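Local coordinates for protein cysteine protease (Xylella fastidiosa, PDB 3OIS) that probably cleaves peptide bonds as a cysteine peptidase of the papain family, and binds uridine diphosphate, at residues F206-Y211 against F267-E272; N212-V215 against L220-R223; P225-N230 against T277-D282. One frame throughout, in Å; residues are numbered along the deposited sequence. Where two conformers were deposited one is given.

In the fold
All three interactions gather on one side of the chain, around strand 204-211 in the antiparallel sheet of the papain-like fold. Interactions 1 and 3 have centres about 7 Å apart and share that sheet, because strands 204-211 and 280-287 are neighbours in it; a probable hydrogen bond, S209 N to L279 O at 2.9 Å, joins them. Interaction 2 lies where helix 212-215 follows strand 204-211, its centre about 10 Å from interaction 1 and about 13 Å from interaction 3. Along the chain it is nested inside interaction 1 and closes before interaction 3 opens, whereas interactions 1 and 3 alternate segments. Buried core passes outward into surface contacts, away from the UDP pocket.

Interaction 1 of 3, residues F206-Y211 against F267-E272; sequences FGFSVY and FWMPYE
The ring of F208 presents one face to M269, and the terminal methyl CE sits over its centre, 3.5 Å from the centroid and only 8° off the ring normal. This is a CH-pi contact made almost straight down, with all six ring carbons at similar distances from the methyl. F206 meets the same side chain differently: its CE2-CZ edge is turned to the sulfur, with CZ 3.7 Å from M269 SD, and the sulfur lies 76° off the normal of that ring. CE too lies at the F206 edge, in the ring plane, while the sulfur stands farther off above the F208 face, so one thioether serves both rings. M269 starts out extended and then bends at its last torsion (chi3 -80°), which swings CE out of the line of the chain and onto F208. Both phenylalanines hold CG between the backbone N and the carbonyl carbon, and their rings come to meet the methionine from the opposite direction.

These are Met-aromatic contacts in the buried core of the papain-family fold, bridging two strands of its antiparallel sheet that are not hydrogen-bonded partners. The backbones stay well apart, 10.6 Å between F208 CA and M269 CA, and the side chains span that distance. F206 and F208 lie two residues apart on strand 204-211, while M269 stands near the end of strand 266-270, just before helix 271-274. I274 of that helix packs on both F206 and M269, and F283 meets the F206 ring nearly parallel.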
loop_
_atom_site.group_PDB
_atom_site.type_symbol
_atom_site.label_atom_id
_atom_site.label_comp_id
_atom_site.label_asym_id
_atom_site.label_seq_id
_atom_site.Cartn_x
_atom_site.Cartn_y
_atom_site.Cartn_z
ATOM N N PHE A 206 -0.303 5.305 -0.463
ATOM C CA PHE A 206 -1.563 6.008 -0.257
ATOM C C PHE A 206 -2.718 5.133 -0.564
ATOM O O PHE A 206 -2.547 4.019 -1.060
ATOM C CB PHE A 206 -1.625 7.276 -1.109
ATOM C CG PHE A 206 -1.807 7.013 -2.576
ATOM C CD1 PHE A 206 -0.693 6.561 -3.357
ATOM C CD2 PHE A 206 -3.040 7.161 -3.166
ATOM C CE1 PHE A 206 -0.890 6.333 -4.769
ATOM C CE2 PHE A 206 -3.283 6.916 -4.538
ATOM C CZ PHE A 206 -2.190 6.533 -5.370
ATOM N N GLY A 207 -3.909 5.611 -0.185
ATOM C CA GLY A 207 -5.146 4.850 -0.274
ATOM C C GLY A 207 -6.036 5.513 -1.312
ATOM O O GLY A 207 -5.993 6.747 -1.530
ATOM N N PHE A 208 -6.865 4.776 -2.013
ATOM C CA PHE A 208 -7.783 5.443 -2.879
ATOM C C PHE A 208 -9.078 4.633 -3.087
ATOM O O PHE A 208 -9.109 3.384 -2.882
ATOM C CB PHE A 208 -7.119 5.775 -4.248
ATOM C CG PHE A 208 -6.678 4.582 -5.073
ATOM C CD1 PHE A 208 -5.461 3.886 -4.807
ATOM C CD2 PHE A 208 -7.454 4.175 -6.175
ATOM C CE1 PHE A 208 -5.035 2.837 -5.682
ATOM C CE2 PHE A 208 -7.022 3.139 -7.044
ATOM C CZ PHE A 208 -5.842 2.440 -6.763
ATOM N N SER A 209 -10.121 5.310 -3.543
ATOM C CA SER A 209 -11.351 4.571 -3.893
ATOM C C SER A 209 -11.235 4.029 -5.278
ATOM O O SER A 209 -10.840 4.777 -6.201
ATOM C CB SER A 209 -12.557 5.505 -3.805
ATOM O OG SER A 209 -12.756 5.830 -2.424
ATOM N N VAL A 210 -11.701 2.808 -5.428
ATOM C CA VAL A 210 -11.677 2.078 -6.721
ATOM C C VAL A 210 -13.068 1.998 -7.319
ATOM O O VAL A 210 -14.019 1.692 -6.575
ATOM C CB VAL A 210 -11.118 0.647 -6.534
ATOM C CG1 VAL A 210 -11.283 -0.194 -7.831
ATOM C CG2 VAL A 210 -9.718 0.725 -6.050
ATOM N N TYR A 211 -13.230 2.331 -8.633
ATOM C CA TYR A 211 -14.570 2.354 -9.268
ATOM C C TYR A 211 -14.618 1.307 -10.387
ATOM O O TYR A 211 -13.550 0.870 -10.906
ATOM C CB TYR A 211 -14.835 3.749 -9.863
ATOM C CG TYR A 211 -15.147 4.742 -8.776
ATOM C CD1 TYR A 211 -16.500 5.081 -8.509
ATOM C CD2 TYR A 211 -14.155 5.272 -7.972
ATOM C CE1 TYR A 211 -16.798 5.983 -7.539
ATOM C CE2 TYR A 211 -14.466 6.171 -6.980
ATOM C CZ TYR A 211 -15.792 6.523 -6.779
ATOM O OH TYR A 211 -16.134 7.369 -5.750
ATOM N N PHE A 267 0.524 0.591 -13.039
ATOM C CA PHE A 267 -0.537 1.388 -13.682
ATOM C C PHE A 267 -0.215 2.866 -13.617
ATOM O O PHE A 267 0.747 3.292 -12.925
ATOM C CB PHE A 267 -1.881 1.125 -12.951
ATOM C CG PHE A 267 -2.378 -0.283 -13.088
ATOM C CD1 PHE A 267 -1.956 -1.322 -12.225
ATOM C CD2 PHE A 267 -3.354 -0.565 -14.072
ATOM C CE1 PHE A 267 -2.512 -2.666 -12.368
ATOM C CE2 PHE A 267 -3.937 -1.860 -14.204
ATOM C CZ PHE A 267 -3.504 -2.922 -13.368
ATOM N N TRP A 268 -0.987 3.662 -14.352
ATOM C CA TRP A 268 -0.878 5.107 -14.359
ATOM C C TRP A 268 -2.152 5.697 -13.827
ATOM O O TRP A 268 -3.268 5.320 -14.297
ATOM C CB TRP A 268 -0.764 5.624 -15.798
ATOM C CG TRP A 268 0.603 5.421 -16.514
ATOM C CD1 TRP A 268 0.812 4.704 -17.684
ATOM C CD2 TRP A 268 1.863 6.062 -16.207
ATOM N NE1 TRP A 268 2.132 4.826 -18.093
ATOM C CE2 TRP A 268 2.803 5.618 -17.194
ATOM C CE3 TRP A 268 2.308 6.895 -15.160
ATOM C CZ2 TRP A 268 4.144 5.979 -17.156
ATOM C CZ3 TRP A 268 3.634 7.321 -15.184
ATOM C CH2 TRP A 268 4.538 6.823 -16.152
ATOM N N MET A 269 -2.003 6.601 -12.844
ATOM C CA MET A 269 -3.127 7.264 -12.202
ATOM C C MET A 269 -3.101 8.766 -12.591
ATOM O O MET A 269 -2.122 9.401 -12.341
ATOM C CB MET A 269 -3.044 7.187 -10.653
ATOM C CG MET A 269 -4.254 7.931 -10.015
ATOM S SD MET A 269 -4.257 7.667 -8.172
ATOM C CE MET A 269 -4.983 6.006 -8.100
ATOM N N PRO A 270 -4.194 9.328 -13.114
ATOM C CA PRO A 270 -4.181 10.746 -13.538
ATOM C C PRO A 270 -3.894 11.713 -12.381
ATOM O O PRO A 270 -4.294 11.462 -11.253
ATOM C CB PRO A 270 -5.628 11.019 -14.014
ATOM C CG PRO A 270 -6.277 9.627 -14.157
ATOM C CD PRO A 270 -5.481 8.650 -13.347
ATOM N N TYR A 271 -3.196 12.809 -12.665
ATOM C CA TYR A 271 -3.047 13.867 -11.687
ATOM C C TYR A 271 -4.337 14.298 -11.017
ATOM O O TYR A 271 -4.361 14.531 -9.804
ATOM C CB TYR A 271 -2.443 15.101 -12.406
ATOM C CG TYR A 271 -0.962 14.945 -12.715
ATOM C CD1 TYR A 271 -0.275 13.726 -12.548
ATOM C CD2 TYR A 271 -0.235 16.007 -13.241
ATOM C CE1 TYR A 271 1.091 13.624 -12.863
ATOM C CE2 TYR A 271 1.168 15.882 -13.586
ATOM C CZ TYR A 271 1.811 14.699 -13.399
ATOM O OH TYR A 271 3.171 14.555 -13.718
ATOM N N GLU A 272 -5.422 14.374 -11.798
ATOM C CA GLU A 272 -6.732 14.840 -11.249
ATOM C C GLU A 272 -7.360 13.777 -10.321
ATOM O O GLU A 272 -8.273 14.093 -9.525
ATOM C CB GLU A 272 -7.711 15.094 -12.418
ATOM C CG GLU A 272 -7.300 16.160 -13.499
ATOM C CD GLU A 272 -6.225 15.712 -14.563
ATOM O OE1 GLU A 272 -5.802 16.617 -15.357
ATOM O OE2 GLU A 272 -5.770 14.503 -14.620
#

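Interaction 2 of 3, residues N212-V215 against L220-R223; sequences NSWV and LPVR
W214 sends CG anti to its backbone N (chi1 -178°), which carries the indole toward the returning chain, and L220 places its own CG anti to the carbonyl carbon and swings CD2 over that indole. The two meet where the short helix 212-215, directly after strand 204-211 of the papain-like sheet, gives way to a surface loop that doubles back on it. L220 CD2 lies 4.0 Å from the centroid of the five-membered ring and 15° off its normal, a CH-pi contact over the face. V215 CG1 shares that face and touches L220 CD2 at 3.8 Å, closing a small apolar cluster.

The backbone fastens the turn as well. L220 N donates to W214 O over 2.9 Å, arriving nearly in line with the carbonyl, although the bond is bent at the hydrogen. P221 closes in at the rim of the indole, its CD 3.8 Å from W214 CD1. S213 OG is hydrogen-bonded to D231 OD2, outside the contact, and W214 also meets F267 edge-to-face, tying the indole to strand 266-270. The indole nitrogen is gripped less firmly than the backbone: W214 NE1 makes a weak hydrogen bond to P221 O, 3.1 Å long and bent to 134° at the hydrogen.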
loop_
_atom_site.group_PDB
_atom_site.type_symbol
_atom_site.label_atom_id
_atom_site.label_comp_id
_atom_site.label_asym_id
_atom_site.label_seq_id
_atom_site.Cartn_x
_atom_site.Cartn_y
_atom_site.Cartn_z
ATOM N N ASN A 212 -15.855 0.924 -10.757
ATOM C CA ASN A 212 -16.014 -0.127 -11.783
ATOM C C ASN A 212 -15.463 0.360 -13.163
ATOM O O ASN A 212 -15.224 -0.457 -14.063
ATOM C CB ASN A 212 -17.491 -0.470 -11.940
ATOM C CG ASN A 212 -18.248 0.635 -12.642
ATOM O OD1 ASN A 212 -18.134 1.802 -12.292
ATOM N ND2 ASN A 212 -18.975 0.286 -13.712
ATOM N N SER A 213 -15.236 1.660 -13.320
ATOM C CA SER A 213 -14.703 2.138 -14.633
ATOM C C SER A 213 -13.249 1.670 -14.864
ATOM O O SER A 213 -12.714 1.676 -16.019
ATOM C CB SER A 213 -14.794 3.631 -14.717
ATOM O OG SER A 213 -14.362 4.318 -13.558
ATOM N N TRP A 214 -12.558 1.327 -13.771
ATOM C CA TRP A 214 -11.209 0.703 -13.902
ATOM C C TRP A 214 -11.288 -0.855 -13.794
ATOM O O TRP A 214 -10.747 -1.577 -14.649
ATOM C CB TRP A 214 -10.280 1.296 -12.798
ATOM C CG TRP A 214 -8.863 0.781 -12.852
ATOM C CD1 TRP A 214 -8.132 0.444 -13.997
ATOM C CD2 TRP A 214 -8.038 0.500 -11.738
ATOM N NE1 TRP A 214 -6.861 0.013 -13.621
ATOM C CE2 TRP A 214 -6.766 0.063 -12.237
ATOM C CE3 TRP A 214 -8.192 0.653 -10.340
ATOM C CZ2 TRP A 214 -5.712 -0.289 -11.369
ATOM C CZ3 TRP A 214 -7.181 0.369 -9.521
ATOM C CH2 TRP A 214 -5.930 -0.138 -9.991
ATOM N N VAL A 215 -11.998 -1.384 -12.767
ATOM C CA VAL A 215 -11.907 -2.791 -12.451
ATOM C C VAL A 215 -13.031 -3.620 -12.988
ATOM O O VAL A 215 -13.004 -4.827 -12.837
ATOM C CB VAL A 215 -11.825 -3.069 -10.896
ATOM C CG1 VAL A 215 -10.592 -2.423 -10.316
ATOM C CG2 VAL A 215 -13.061 -2.546 -10.158
ATOM N N LEU A 220 -9.466 -3.501 -16.450
ATOM C CA LEU A 220 -8.118 -3.077 -15.923
ATOM C C LEU A 220 -7.200 -2.346 -16.969
ATOM O O LEU A 220 -6.012 -2.695 -17.116
ATOM C CB LEU A 220 -7.392 -4.244 -15.234
ATOM C CG LEU A 220 -8.168 -4.690 -13.987
ATOM C CD1 LEU A 220 -7.559 -5.981 -13.523
ATOM C CD2 LEU A 220 -8.080 -3.590 -12.976
ATOM N N PRO A 221 -7.693 -1.263 -17.563
ATOM C CA PRO A 221 -6.727 -0.529 -18.416
ATOM C C PRO A 221 -5.518 -0.029 -17.661
ATOM O O PRO A 221 -5.566 0.244 -16.442
ATOM C CB PRO A 221 -7.565 0.645 -18.976
ATOM C CG PRO A 221 -8.683 0.861 -17.820
ATOM C CD PRO A 221 -9.008 -0.587 -17.514
ATOM N N VAL A 222 -4.403 0.117 -18.387
ATOM C CA VAL A 222 -3.157 0.573 -17.735
ATOM C C VAL A 222 -3.368 1.986 -17.172
ATOM O O VAL A 222 -2.928 2.274 -16.009
ATOM C CB VAL A 222 -1.943 0.571 -18.710
ATOM C CG1 VAL A 222 -0.742 1.120 -17.990
ATOM C CG2 VAL A 222 -1.690 -0.817 -19.177
ATOM N N ARG A 223 -4.015 2.848 -17.943
ATOM C CA ARG A 223 -4.417 4.124 -17.421
ATOM C C ARG A 223 -5.764 4.067 -16.686
ATOM O O ARG A 223 -6.761 3.689 -17.236
ATOM C CB ARG A 223 -4.487 5.209 -18.566
ATOM C CG ARG A 223 -3.133 5.402 -19.266
ATOM C CD ARG A 223 -3.185 6.578 -20.232
ATOM N NE ARG A 223 -1.890 6.556 -20.912
ATOM C CZ ARG A 223 -1.404 7.529 -21.675
ATOM N NH1 ARG A 223 -0.221 7.357 -22.260
ATOM N NH2 ARG A 223 -2.068 8.665 -21.805
#

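Interaction 3 of 3, residues P225-N230 against T277-D282; sequences PLPTKN and TQLADD
L279 faces the 225-230 loop, and its side chain can be followed outward from CB, which points toward that loop without touching it. CG, anti to the carbonyl carbon (chi1 -71°), is where the chain forks into CD1 and CD2. The two methyls make the contact. CD2 reaches P227 CG at 3.8 Å, while CD1 lies 3.9 Å from P227 CD, so the two methyls meet neighbouring ring atoms, one at each end of the CG-CD bond of P227. The two side chains reach toward each other end to end, apolar against apolar. A looser touch comes from L226, whose CD1 stands 4.3 Å from L279 CD1; its branch is brought nearer by the side chain and not by the direction in which it leaves the backbone.

The contact is small and lies at the protein surface, with 95 Å² buried in all and 8.7 Å between P227 CA and L279 CA, the nearest pair of CA atoms. It sets the loop between helix 212-215 and strand 233-245 against the turn that leads into strand 280-287 of the papain-family sheet. Both P227 and L279 are touched by Y211, at the end of strand 204-211, and by Y273 of helix 271-274, which also meets L226, while the L279 backbone pairs with S209 of strand 204-211.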
loop_
_atom_site.group_PDB
_atom_site.type_symbol
_atom_site.label_atom_id
_atom_site.label_comp_id
_atom_site.label_asym_id
_atom_site.label_seq_id
_atom_site.Cartn_x
_atom_site.Cartn_y
_atom_site.Cartn_z
ATOM N N PRO A 225 -9.117 5.359 -15.477
ATOM C CA PRO A 225 -10.006 6.474 -15.909
ATOM C C PRO A 225 -10.369 7.256 -14.720
ATOM O O PRO A 225 -10.569 6.673 -13.633
ATOM C CB PRO A 225 -11.270 5.733 -16.397
ATOM C CG PRO A 225 -10.821 4.356 -16.694
ATOM C CD PRO A 225 -9.651 4.029 -15.856
ATOM N N LEU A 226 -10.521 8.558 -14.905
ATOM C CA LEU A 226 -11.149 9.423 -13.909
ATOM C C LEU A 226 -12.614 9.045 -13.689
ATOM O O LEU A 226 -13.398 8.886 -14.658
ATOM C CB LEU A 226 -11.065 10.836 -14.403
ATOM C CG LEU A 226 -11.229 11.877 -13.350
ATOM C CD1 LEU A 226 -10.106 11.749 -12.297
ATOM C CD2 LEU A 226 -11.148 13.296 -14.029
ATOM N N PRO A 227 -13.007 8.815 -12.416
ATOM C CA PRO A 227 -14.359 8.309 -12.182
ATOM C C PRO A 227 -15.357 9.425 -12.455
ATOM O O PRO A 227 -15.013 10.657 -12.369
ATOM C CB PRO A 227 -14.382 7.982 -10.646
ATOM C CG PRO A 227 -12.920 7.711 -10.310
ATOM C CD PRO A 227 -12.175 8.760 -11.204
ATOM N N THR A 228 -16.557 9.000 -12.818
ATOM C CA THR A 228 -17.719 9.878 -12.918
ATOM C C THR A 228 -18.820 9.377 -12.011
ATOM O O THR A 228 -18.797 8.237 -11.512
ATOM C CB THR A 228 -18.299 9.897 -14.346
ATOM O OG1 THR A 228 -18.835 8.592 -14.628
ATOM C CG2 THR A 228 -17.148 10.280 -15.366
ATOM N N LYS A 229 -19.819 10.232 -11.827
ATOM C CA LYS A 229 -20.921 9.895 -10.921
ATOM C C LYS A 229 -21.840 8.777 -11.503
ATOM O O LYS A 229 -22.736 8.269 -10.810
ATOM C CB LYS A 229 -21.735 11.164 -10.555
ATOM C CG LYS A 229 -21.054 12.101 -9.654
ATOM C CD LYS A 229 -21.859 13.432 -9.446
ATOM C CE LYS A 229 -21.125 14.296 -8.445
ATOM N NZ LYS A 229 -21.844 15.534 -7.955
ATOM N N ASN A 230 -21.611 8.371 -12.748
ATOM C CA ASN A 230 -22.256 7.198 -13.290
ATOM C C ASN A 230 -21.581 5.872 -12.926
ATOM O O ASN A 230 -22.119 4.821 -13.240
ATOM C CB ASN A 230 -22.374 7.278 -14.830
ATOM C CG ASN A 230 -23.056 8.556 -15.246
ATOM O OD1 ASN A 230 -24.179 8.825 -14.794
ATOM N ND2 ASN A 230 -22.319 9.436 -15.924
ATOM N N THR A 277 -9.455 15.024 -3.079
ATOM C CA THR A 277 -9.638 14.590 -1.701
ATOM C C THR A 277 -10.780 13.602 -1.536
ATOM O O THR A 277 -10.787 12.882 -0.511
ATOM C CB THR A 277 -9.884 15.784 -0.752
ATOM O OG1 THR A 277 -11.019 16.515 -1.235
ATOM C CG2 THR A 277 -8.655 16.602 -0.695
ATOM N N GLN A 278 -11.680 13.498 -2.534
ATOM C CA GLN A 278 -12.787 12.560 -2.559
ATOM C C GLN A 278 -12.432 11.213 -3.221
ATOM O O GLN A 278 -13.236 10.303 -3.326
ATOM C CB GLN A 278 -13.963 13.232 -3.273
ATOM C CG GLN A 278 -15.239 13.254 -2.441
ATOM C CD GLN A 278 -16.422 13.767 -3.234
ATOM O OE1 GLN A 278 -16.279 14.600 -4.133
ATOM N NE2 GLN A 278 -17.566 13.243 -2.944
ATOM N N LEU A 279 -11.189 11.108 -3.689
ATOM C CA LEU A 279 -10.741 9.917 -4.420
ATOM C C LEU A 279 -9.512 9.271 -3.812
ATOM O O LEU A 279 -9.357 8.059 -3.925
ATOM C CB LEU A 279 -10.384 10.228 -5.900
ATOM C CG LEU A 279 -11.598 10.536 -6.774
ATOM C CD1 LEU A 279 -11.141 10.998 -8.174
ATOM C CD2 LEU A 279 -12.466 9.339 -6.943
ATOM N N ALA A 280 -8.622 10.064 -3.219
ATOM C CA ALA A 280 -7.391 9.462 -2.654
ATOM C C ALA A 280 -7.115 10.112 -1.323
ATOM O O ALA A 280 -7.559 11.243 -1.104
ATOM C CB ALA A 280 -6.229 9.638 -3.666
ATOM N N ASP A 281 -6.389 9.486 -0.425
ATOM C CA ASP A 281 -6.080 10.110 0.833
ATOM C C ASP A 281 -4.934 9.303 1.471
ATOM O O ASP A 281 -4.485 8.307 0.919
ATOM C CB ASP A 281 -7.342 10.062 1.677
ATOM C CG ASP A 281 -7.286 10.917 2.926
ATOM O OD1 ASP A 281 -8.309 10.766 3.688
ATOM O OD2 ASP A 281 -6.385 11.748 3.138
ATOM N N ASP A 282 -4.447 9.719 2.639
ATOM C CA ASP A 282 -3.562 8.929 3.498
ATOM C C ASP A 282 -2.239 8.604 2.791
ATOM O O ASP A 282 -1.826 7.447 2.685
ATOM C CB ASP A 282 -4.262 7.677 4.117
ATOM C CG ASP A 282 -5.474 8.085 4.975
ATOM O OD1 ASP A 282 -5.362 9.144 5.669
ATOM O OD2 ASP A 282 -6.580 7.486 4.786
#